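Local coordinates for protein D-alanyl transferase DltD (Enterococcus faecium TX0133A04, PDB 6PFX) that probably transfers D-alanine during lipoteichoic acid D-alanylation in the Gram-positive cell wall, as a membrane-associated member of the DltD family, at residues A[25-30]-A[122-127]; A[59-64]-A[205-210]. One frame throughout, in Å; residues are numbered along the deposited sequence.

Contact 1 of 2, residues A[25-30]-A[122-127]; sequences KGDAIK and SELQTY
The Q125 carboxamide has the K25 carbonyl over one face: K25 C stands 3.3 Å from NE2, almost directly above it, and K25 O 3.5 Å from CD. At the NE2 edge lies G26 O, 3.1 Å from Q125 NE2 and only 11° out of the amide plane, so this N-H is used nearly within the plane. NE2 also bonds L24 O, which fixes the rotation of the amide. The D27 carboxylate likewise carries a branch on one face, the isopropyl end of L124, with L124 CG 3.5 Å from D27 OD2. K30 NZ closes a salt bridge to D27 OD1 at 3.1 Å. The same ammonium donates to G26 O (2.9 Å from NZ) and to S88 OG, so G26 O is gripped by two donors, one from each segment.

S122 does the remaining bridging. Its OG swings opposite the backbone N (chi1 172°), where it donates to K25 O at 2.8 Å, on a lone pair in the carbonyl plane, while accepting Q125 N as the N-cap of helix 123-132 (OG to N 3.1 Å, 164° at the hydrogen).

M84 and S88 of helix 79-89 touch Q125, and D191 of helix 181-193 accepts D27 N and A28 N at the start of helix 28-35. The contact thus joins two helix starts through the backbone carbonyls of K25 and G26, satisfied in a largely buried setting. D128 lies close to D27, and K30 probably offsets the charge this brings together.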
ATOM      1  N   LYS A  25      -9.199   4.161  -8.969  1.00 17.21           N
ATOM      2  CA  LYS A  25     -10.268   3.259  -9.382  1.00 17.12           C
ATOM      3  C   LYS A  25     -10.341   3.063 -10.890  1.00 21.05           C
ATOM      4  O   LYS A  25     -11.106   2.209 -11.354  1.00 21.20           O
ATOM      5  CB  LYS A  25     -11.632   3.813  -8.944  1.00 19.55           C
ATOM      6  CG  LYS A  25     -11.858   3.816  -7.456  1.00 19.62           C
ATOM      7  CD  LYS A  25     -13.307   4.112  -7.060  1.00 26.89           C
ATOM      8  CE  LYS A  25     -13.831   5.401  -7.679  1.00 37.05           C
ATOM      9  NZ  LYS A  25     -15.215   5.725  -7.213  1.00 40.20           N
ATOM     10  N   GLY A  26      -9.595   3.845 -11.665  1.00 16.91           N
ATOM     11  CA  GLY A  26      -9.683   3.809 -13.106  1.00 18.09           C
ATOM     12  C   GLY A  26      -8.602   2.958 -13.749  1.00 18.49           C
ATOM     13  O   GLY A  26      -7.875   2.209 -13.090  1.00 18.35           O
ATOM     14  N   ASP A  27      -8.525   3.076 -15.081  1.00 20.84           N
ATOM     15  CA  ASP A  27      -7.552   2.350 -15.879  1.00 16.61           C
ATOM     16  C   ASP A  27      -6.727   3.254 -16.794  1.00 18.13           C
ATOM     17  O   ASP A  27      -5.509   3.091 -16.891  1.00 17.74           O
ATOM     18  CB  ASP A  27      -8.252   1.306 -16.766  1.00 18.10           C
ATOM     19  CG  ASP A  27      -8.672   0.067 -16.014  1.00 24.55           C
ATOM     20  OD1 ASP A  27      -8.073  -0.242 -14.967  1.00 22.21           O
ATOM     21  OD2 ASP A  27      -9.603  -0.616 -16.486  1.00 20.54           O
ATOM     22  N   ALA A  28      -7.376   4.192 -17.491  1.00 21.67           N
ATOM     23  CA  ALA A  28      -6.725   4.878 -18.603  1.00 19.72           C
ATOM     24  C   ALA A  28      -5.454   5.587 -18.156  1.00 18.11           C
ATOM     25  O   ALA A  28      -4.402   5.458 -18.793  1.00 20.86           O
ATOM     26  CB  ALA A  28      -7.704   5.859 -19.251  1.00 24.03           C
ATOM     27  N   ILE A  29      -5.518   6.321 -17.048  1.00 18.28           N
ATOM     28  CA  ILE A  29      -4.367   7.108 -16.616  1.00 19.47           C
ATOM     29  C   ILE A  29      -3.299   6.211 -16.008  1.00 20.29           C
ATOM     30  O   ILE A  29      -2.144   6.205 -16.446  1.00 16.65           O
ATOM     31  CB  ILE A  29      -4.795   8.229 -15.652  1.00 19.71           C
ATOM     32  CG1 ILE A  29      -5.630   9.268 -16.407  1.00 17.63           C
ATOM     33  CG2 ILE A  29      -3.572   8.865 -15.016  1.00 20.48           C
ATOM     34  CD1 ILE A  29      -6.219  10.356 -15.511  1.00 23.71           C
ATOM     35  N   LYS A  30      -3.669   5.434 -14.990  1.00 17.66           N
ATOM     36  CA  LYS A  30      -2.670   4.655 -14.264  1.00 16.77           C
ATOM     37  C   LYS A  30      -2.012   3.608 -15.163  1.00 15.80           C
ATOM     38  O   LYS A  30      -0.802   3.383 -15.066  1.00 15.29           O
ATOM     39  CB  LYS A  30      -3.287   4.040 -13.003  1.00 15.50           C
ATOM     40  CG  LYS A  30      -4.032   2.723 -13.200  1.00 15.10           C
ATOM     41  CD  LYS A  30      -4.699   2.283 -11.896  1.00 15.78           C
ATOM     42  CE  LYS A  30      -4.954   0.802 -11.846  1.00 14.94           C
ATOM     43  NZ  LYS A  30      -5.710   0.341 -13.046  1.00 13.62           N
ATOM     44  N   SER A 122     -14.296  -0.672  -7.285  1.00 19.20           N
ATOM     45  CA  SER A 122     -14.343  -0.228  -8.672  1.00 19.24           C
ATOM     46  C   SER A 122     -14.992  -1.334  -9.490  1.00 18.93           C
ATOM     47  O   SER A 122     -14.410  -2.416  -9.644  1.00 18.95           O
ATOM     48  CB  SER A 122     -12.937   0.039  -9.201  1.00 20.59           C
ATOM     49  OG  SER A 122     -12.977   0.293 -10.586  1.00 19.32           O
ATOM     50  N   GLU A 123     -16.200  -1.080  -9.997  1.00 20.48           N
ATOM     51  CA  GLU A 123     -16.812  -2.033 -10.912  1.00 21.57           C
ATOM     52  C   GLU A 123     -15.931  -2.241 -12.137  1.00 18.93           C
ATOM     53  O   GLU A 123     -15.826  -3.359 -12.655  1.00 18.37           O
ATOM     54  CB  GLU A 123     -18.192  -1.545 -11.354  1.00 23.94           C
ATOM     55  CG  GLU A 123     -19.289  -1.735 -10.323  1.00 31.44           C
ATOM     56  CD  GLU A 123     -20.620  -1.173 -10.794  1.00 35.58           C
ATOM     57  OE1 GLU A 123     -20.641  -0.029 -11.297  1.00 40.19           O
ATOM     58  OE2 GLU A 123     -21.641  -1.880 -10.673  1.00 42.57           O
ATOM     59  N   LEU A 124     -15.304  -1.164 -12.627  1.00 17.30           N
ATOM     60  CA  LEU A 124     -14.449  -1.258 -13.808  1.00 17.59           C
ATOM     61  C   LEU A 124     -13.332  -2.268 -13.584  1.00 16.44           C
ATOM     62  O   LEU A 124     -13.093  -3.149 -14.417  1.00 18.23           O
ATOM     63  CB  LEU A 124     -13.865   0.121 -14.151  1.00 19.62           C
ATOM     64  CG  LEU A 124     -12.803   0.179 -15.255  1.00 21.01           C
ATOM     65  CD1 LEU A 124     -13.286  -0.362 -16.601  1.00 20.08           C
ATOM     66  CD2 LEU A 124     -12.266   1.613 -15.433  1.00 21.68           C
ATOM     67  N   GLN A 125     -12.641  -2.159 -12.449  1.00 17.20           N
ATOM     68  CA  GLN A 125     -11.513  -3.042 -12.183  1.00 15.35           C
ATOM     69  C   GLN A 125     -11.974  -4.450 -11.856  1.00 16.40           C
ATOM     70  O   GLN A 125     -11.278  -5.418 -12.190  1.00 16.71           O
ATOM     71  CB  GLN A 125     -10.684  -2.460 -11.041  1.00 18.09           C
ATOM     72  CG  GLN A 125      -9.995  -1.168 -11.436  1.00 16.85           C
ATOM     73  CD  GLN A 125      -9.226  -0.537 -10.305  1.00 17.06           C
ATOM     74  OE1 GLN A 125      -9.388  -0.901  -9.140  1.00 19.43           O
ATOM     75  NE2 GLN A 125      -8.374   0.416 -10.646  1.00 16.14           N
ATOM     76  N   THR A 126     -13.131  -4.585 -11.201  1.00 15.20           N
ATOM     77  CA  THR A 126     -13.694  -5.906 -10.942  1.00 16.21           C
ATOM     78  C   THR A 126     -14.023  -6.608 -12.252  1.00 16.89           C
ATOM     79  O   THR A 126     -13.658  -7.773 -12.455  1.00 16.46           O
ATOM     80  CB  THR A 126     -14.939  -5.777 -10.060  1.00 17.44           C
ATOM     81  OG1 THR A 126     -14.607  -5.112  -8.834  1.00 20.13           O
ATOM     82  CG2 THR A 126     -15.511  -7.148  -9.739  1.00 19.44           C
ATOM     83  N   TYR A 127     -14.680  -5.896 -13.173  1.00 13.63           N
ATOM     84  CA  TYR A 127     -15.002  -6.483 -14.466  1.00 15.99           C
ATOM     85  C   TYR A 127     -13.735  -6.747 -15.271  1.00 17.18           C
ATOM     86  O   TYR A 127     -13.635  -7.763 -15.972  1.00 17.80           O
ATOM     87  CB  TYR A 127     -15.943  -5.561 -15.241  1.00 16.39           C
ATOM     88  CG  TYR A 127     -17.333  -5.375 -14.665  1.00 17.18           C
ATOM     89  CD1 TYR A 127     -17.729  -6.014 -13.500  1.00 18.39           C
ATOM     90  CD2 TYR A 127     -18.255  -4.557 -15.310  1.00 20.58           C
ATOM     91  CE1 TYR A 127     -18.990  -5.839 -12.991  1.00 19.60           C
ATOM     92  CE2 TYR A 127     -19.528  -4.390 -14.810  1.00 21.65           C
ATOM     93  CZ  TYR A 127     -19.881  -5.025 -13.645  1.00 21.29           C
ATOM     94  OH  TYR A 127     -21.135  -4.856 -13.122  1.00 23.62           O
TER

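Contact 2 of 2, residues A[59-64]-A[205-210]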
ATOM      1  N   LEU A  59      12.594  13.644  -3.267  1.00 14.27           N
ATOM      2  CA  LEU A  59      13.980  13.247  -3.483  1.00 13.70           C
ATOM      3  C   LEU A  59      14.240  12.891  -4.943  1.00 15.33           C
ATOM      4  O   LEU A  59      15.270  13.272  -5.510  1.00 16.16           O
ATOM      5  CB  LEU A  59      14.332  12.075  -2.573  1.00 14.37           C
ATOM      6  CG  LEU A  59      14.307  12.387  -1.078  1.00 13.71           C
ATOM      7  CD1 LEU A  59      14.510  11.107  -0.297  1.00 12.37           C
ATOM      8  CD2 LEU A  59      15.364  13.423  -0.705  1.00 16.26           C
ATOM      9  N   ALA A  60      13.326  12.151  -5.571  1.00 14.93           N
ATOM     10  CA  ALA A  60      13.548  11.757  -6.956  1.00 15.54           C
ATOM     11  C   ALA A  60      13.657  12.976  -7.864  1.00 16.03           C
ATOM     12  O   ALA A  60      14.491  13.009  -8.776  1.00 16.58           O
ATOM     13  CB  ALA A  60      12.415  10.845  -7.428  1.00 16.26           C
ATOM     14  N   GLU A  61      12.818  13.986  -7.629  1.00 16.12           N
ATOM     15  CA  GLU A  61      12.834  15.184  -8.459  1.00 19.18           C
ATOM     16  C   GLU A  61      14.077  16.028  -8.197  1.00 19.46           C
ATOM     17  O   GLU A  61      14.768  16.432  -9.139  1.00 19.39           O
ATOM     18  CB  GLU A  61      11.562  15.992  -8.202  1.00 20.09           C
ATOM     19  CG  GLU A  61      11.553  17.378  -8.829  1.00 28.56           C
ATOM     20  CD  GLU A  61      10.208  18.074  -8.686  1.00 37.09           C
ATOM     21  OE1 GLU A  61       9.187  17.498  -9.124  1.00 38.90           O
ATOM     22  OE2 GLU A  61      10.173  19.190  -8.126  1.00 43.31           O
ATOM     23  N   LYS A  62      14.395  16.282  -6.924  1.00 16.69           N
ATOM     24  CA  LYS A  62      15.523  17.151  -6.598  1.00 15.84           C
ATOM     25  C   LYS A  62      16.832  16.600  -7.150  1.00 17.41           C
ATOM     26  O   LYS A  62      17.675  17.350  -7.656  1.00 20.21           O
ATOM     27  CB  LYS A  62      15.633  17.279  -5.077  1.00 16.06           C
ATOM     28  CG  LYS A  62      16.811  18.120  -4.584  1.00 17.28           C
ATOM     29  CD  LYS A  62      16.803  19.511  -5.191  1.00 21.39           C
ATOM     30  CE  LYS A  62      17.879  20.383  -4.547  1.00 22.75           C
ATOM     31  NZ  LYS A  62      17.857  21.778  -5.100  1.00 29.98           N
ATOM     32  N   TYR A  63      17.047  15.304  -7.008  1.00 15.75           N
ATOM     33  CA  TYR A  63      18.301  14.668  -7.391  1.00 17.33           C
ATOM     34  C   TYR A  63      18.222  14.064  -8.783  1.00 16.21           C
ATOM     35  O   TYR A  63      19.101  13.288  -9.166  1.00 19.96           O
ATOM     36  CB  TYR A  63      18.729  13.708  -6.282  1.00 18.34           C
ATOM     37  CG  TYR A  63      18.901  14.494  -4.995  1.00 17.00           C
ATOM     38  CD1 TYR A  63      19.861  15.492  -4.909  1.00 18.48           C
ATOM     39  CD2 TYR A  63      18.072  14.292  -3.900  1.00 16.48           C
ATOM     40  CE1 TYR A  63      20.008  16.245  -3.769  1.00 19.36           C
ATOM     41  CE2 TYR A  63      18.225  15.040  -2.742  1.00 16.49           C
ATOM     42  CZ  TYR A  63      19.194  16.020  -2.691  1.00 19.44           C
ATOM     43  OH  TYR A  63      19.358  16.784  -1.554  1.00 19.27           O
ATOM     44  N   GLN A  64      17.201  14.440  -9.550  1.00 16.75           N
ATOM     45  CA  GLN A  64      17.126  14.167 -10.981  1.00 22.94           C
ATOM     46  C   GLN A  64      17.279  12.685 -11.286  1.00 24.11           C
ATOM     47  O   GLN A  64      17.993  12.279 -12.206  1.00 23.69           O
ATOM     48  CB  GLN A  64      18.148  15.006 -11.737  1.00 26.39           C
ATOM     49  CG  GLN A  64      17.885  16.480 -11.606  1.00 31.75           C
ATOM     50  CD  GLN A  64      18.776  17.295 -12.505  1.00 37.12           C
ATOM     51  OE1 GLN A  64      18.302  17.974 -13.412  1.00 42.54           O
ATOM     52  NE2 GLN A  64      20.079  17.227 -12.264  1.00 37.39           N
ATOM     53  N   LYS A 205       3.660  21.583  -4.378  1.00 33.53           N
ATOM     54  CA  LYS A 205       4.208  21.297  -3.059  1.00 32.32           C
ATOM     55  C   LYS A 205       5.503  20.496  -3.164  1.00 27.95           C
ATOM     56  O   LYS A 205       6.468  20.767  -2.442  1.00 28.42           O
ATOM     57  CB  LYS A 205       3.183  20.556  -2.205  1.00 31.16           C
ATOM     58  CG  LYS A 205       3.630  20.452  -0.764  1.00 34.23           C
ATOM     59  CD  LYS A 205       2.600  19.813   0.128  1.00 42.70           C
ATOM     60  CE  LYS A 205       3.138  19.700   1.550  1.00 37.68           C
ATOM     61  NZ  LYS A 205       2.275  18.844   2.413  1.00 49.10           N
ATOM     62  N   ILE A 206       5.540  19.508  -4.058  1.00 23.16           N
ATOM     63  CA  ILE A 206       6.767  18.753  -4.304  1.00 21.63           C
ATOM     64  C   ILE A 206       7.898  19.690  -4.720  1.00 28.35           C
ATOM     65  O   ILE A 206       9.027  19.577  -4.228  1.00 27.77           O
ATOM     66  CB  ILE A 206       6.502  17.650  -5.348  1.00 21.74           C
ATOM     67  CG1 ILE A 206       5.508  16.631  -4.767  1.00 21.55           C
ATOM     68  CG2 ILE A 206       7.786  16.960  -5.776  1.00 22.52           C
ATOM     69  CD1 ILE A 206       5.001  15.561  -5.743  1.00 25.77           C
ATOM     70  N   ASP A 207       7.617  20.628  -5.633  1.00 27.14           N
ATOM     71  CA  ASP A 207       8.647  21.575  -6.052  1.00 27.28           C
ATOM     72  C   ASP A 207       9.099  22.453  -4.889  1.00 30.34           C
ATOM     73  O   ASP A 207      10.299  22.694  -4.707  1.00 33.80           O
ATOM     74  CB  ASP A 207       8.123  22.466  -7.182  1.00 40.22           C
ATOM     75  CG  ASP A 207       7.800  21.690  -8.447  1.00 48.06           C
ATOM     76  OD1 ASP A 207       7.977  20.455  -8.461  1.00 49.26           O
ATOM     77  OD2 ASP A 207       7.364  22.320  -9.435  1.00 56.72           O
ATOM     78  N   HIS A 208       8.147  22.962  -4.103  1.00 29.41           N
ATOM     79  CA  HIS A 208       8.490  23.791  -2.953  1.00 34.35           C
ATOM     80  C   HIS A 208       9.409  23.046  -1.991  1.00 33.34           C
ATOM     81  O   HIS A 208      10.476  23.548  -1.619  1.00 30.37           O
ATOM     82  CB  HIS A 208       7.210  24.231  -2.242  1.00 32.86           C
ATOM     83  CG  HIS A 208       7.452  25.077  -1.032  1.00 41.78           C
ATOM     84  ND1 HIS A 208       6.848  24.833   0.182  1.00 46.94           N
ATOM     85  CD2 HIS A 208       8.244  26.160  -0.846  1.00 44.66           C
ATOM     86  CE1 HIS A 208       7.251  25.734   1.062  1.00 48.19           C
ATOM     87  NE2 HIS A 208       8.100  26.549   0.463  1.00 51.35           N
ATOM     88  N   GLU A 209       9.009  21.844  -1.571  1.00 26.87           N
ATOM     89  CA  GLU A 209       9.824  21.092  -0.624  1.00 26.23           C
ATOM     90  C   GLU A 209      11.200  20.777  -1.198  1.00 26.31           C
ATOM     91  O   GLU A 209      12.181  20.708  -0.450  1.00 26.19           O
ATOM     92  CB  GLU A 209       9.091  19.817  -0.201  1.00 23.28           C
ATOM     93  CG  GLU A 209       7.722  20.054   0.449  1.00 24.32           C
ATOM     94  CD  GLU A 209       7.798  20.756   1.795  1.00 33.86           C
ATOM     95  OE1 GLU A 209       8.893  20.815   2.387  1.00 33.28           O
ATOM     96  OE2 GLU A 209       6.751  21.252   2.265  1.00 39.91           O
ATOM     97  N   SER A 210      11.309  20.612  -2.519  1.00 21.25           N
ATOM     98  CA  SER A 210      12.607  20.278  -3.093  1.00 23.22           C
ATOM     99  C   SER A 210      13.621  21.398  -2.873  1.00 24.99           C
ATOM    100  O   SER A 210      14.814  21.126  -2.704  1.00 23.01           O
ATOM    101  CB  SER A 210      12.476  19.972  -4.585  1.00 27.98           C
ATOM    102  OG  SER A 210      12.312  21.168  -5.319  1.00 33.55           O
TER
HETATM  103  O   HOH W   1      14.862  22.568  -6.133  1.00 34.98           O
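K62 runs along the S210 carbonyl oxygen for most of its length. Its CB meets S210 CB at 4.2 Å; CG passes 4.1 Å from S210 O and also lies over the centre of one face of the Y63 ring. A bend at chi2 (55°) then carries the chain on past the carbonyl, bringing CD to 3.6 Å from S210 O, and CE and NZ stay beside that same oxygen. At the tip a water accepts from K62 NZ at 3.3 Å and donates to S210 OG at 3.0 Å. S210 OG is turned back onto its own helix, where it donates to D207 O at 2.6 Å.

E61 reaches across extended; the E61 and D207 side chains cross at about a right angle, their carboxylate planes 62° apart, and E61 OE2 lies 2.6 Å from D207 OD1. The other oxygen of E61, OE1, rests against I206 CG2 at 3.7 Å. R13 forms long, weak ion pairs with both acids.

Helix 56-62 belongs to the crossover between the adjacent parallel strands 39-43 and 68-71, and it ends here in a Schellman motif whose C-prime residue is Q64. Helix 203-210 lies against this C-terminal end, with I206 and S210 also touching V58. The chemistry is mixed: methylenes beside a carbonyl, one water bridge, and two acids so close that at least one probably has a raised pKa, an effect the weak ion pairs with R13 may ease.

How the contacts relate
Contacts 1 and 2 are separate sites, with centres 29 Å apart and nearest atoms about 14 Å apart. Their segments alternate along the chain: 25-30, 59-64, 122-127, 205-210. Their centres lie 17 Å and 22 Å from the centre of the chain, and contact 1 is buried whereas contact 2 is at the surface. Helix 9-18 approaches both: I12 and A15 touch I29 of segment 25-30, outside the interface itself, and R13 makes weak, long ion pairs with the acids of contact 2. Neither contact includes S46, H348 or D345, whose charge-relay geometry is consistent with a Ser-His-Asp triad of the SGNH hydrolase clan; both instead join helices of the surrounding fold.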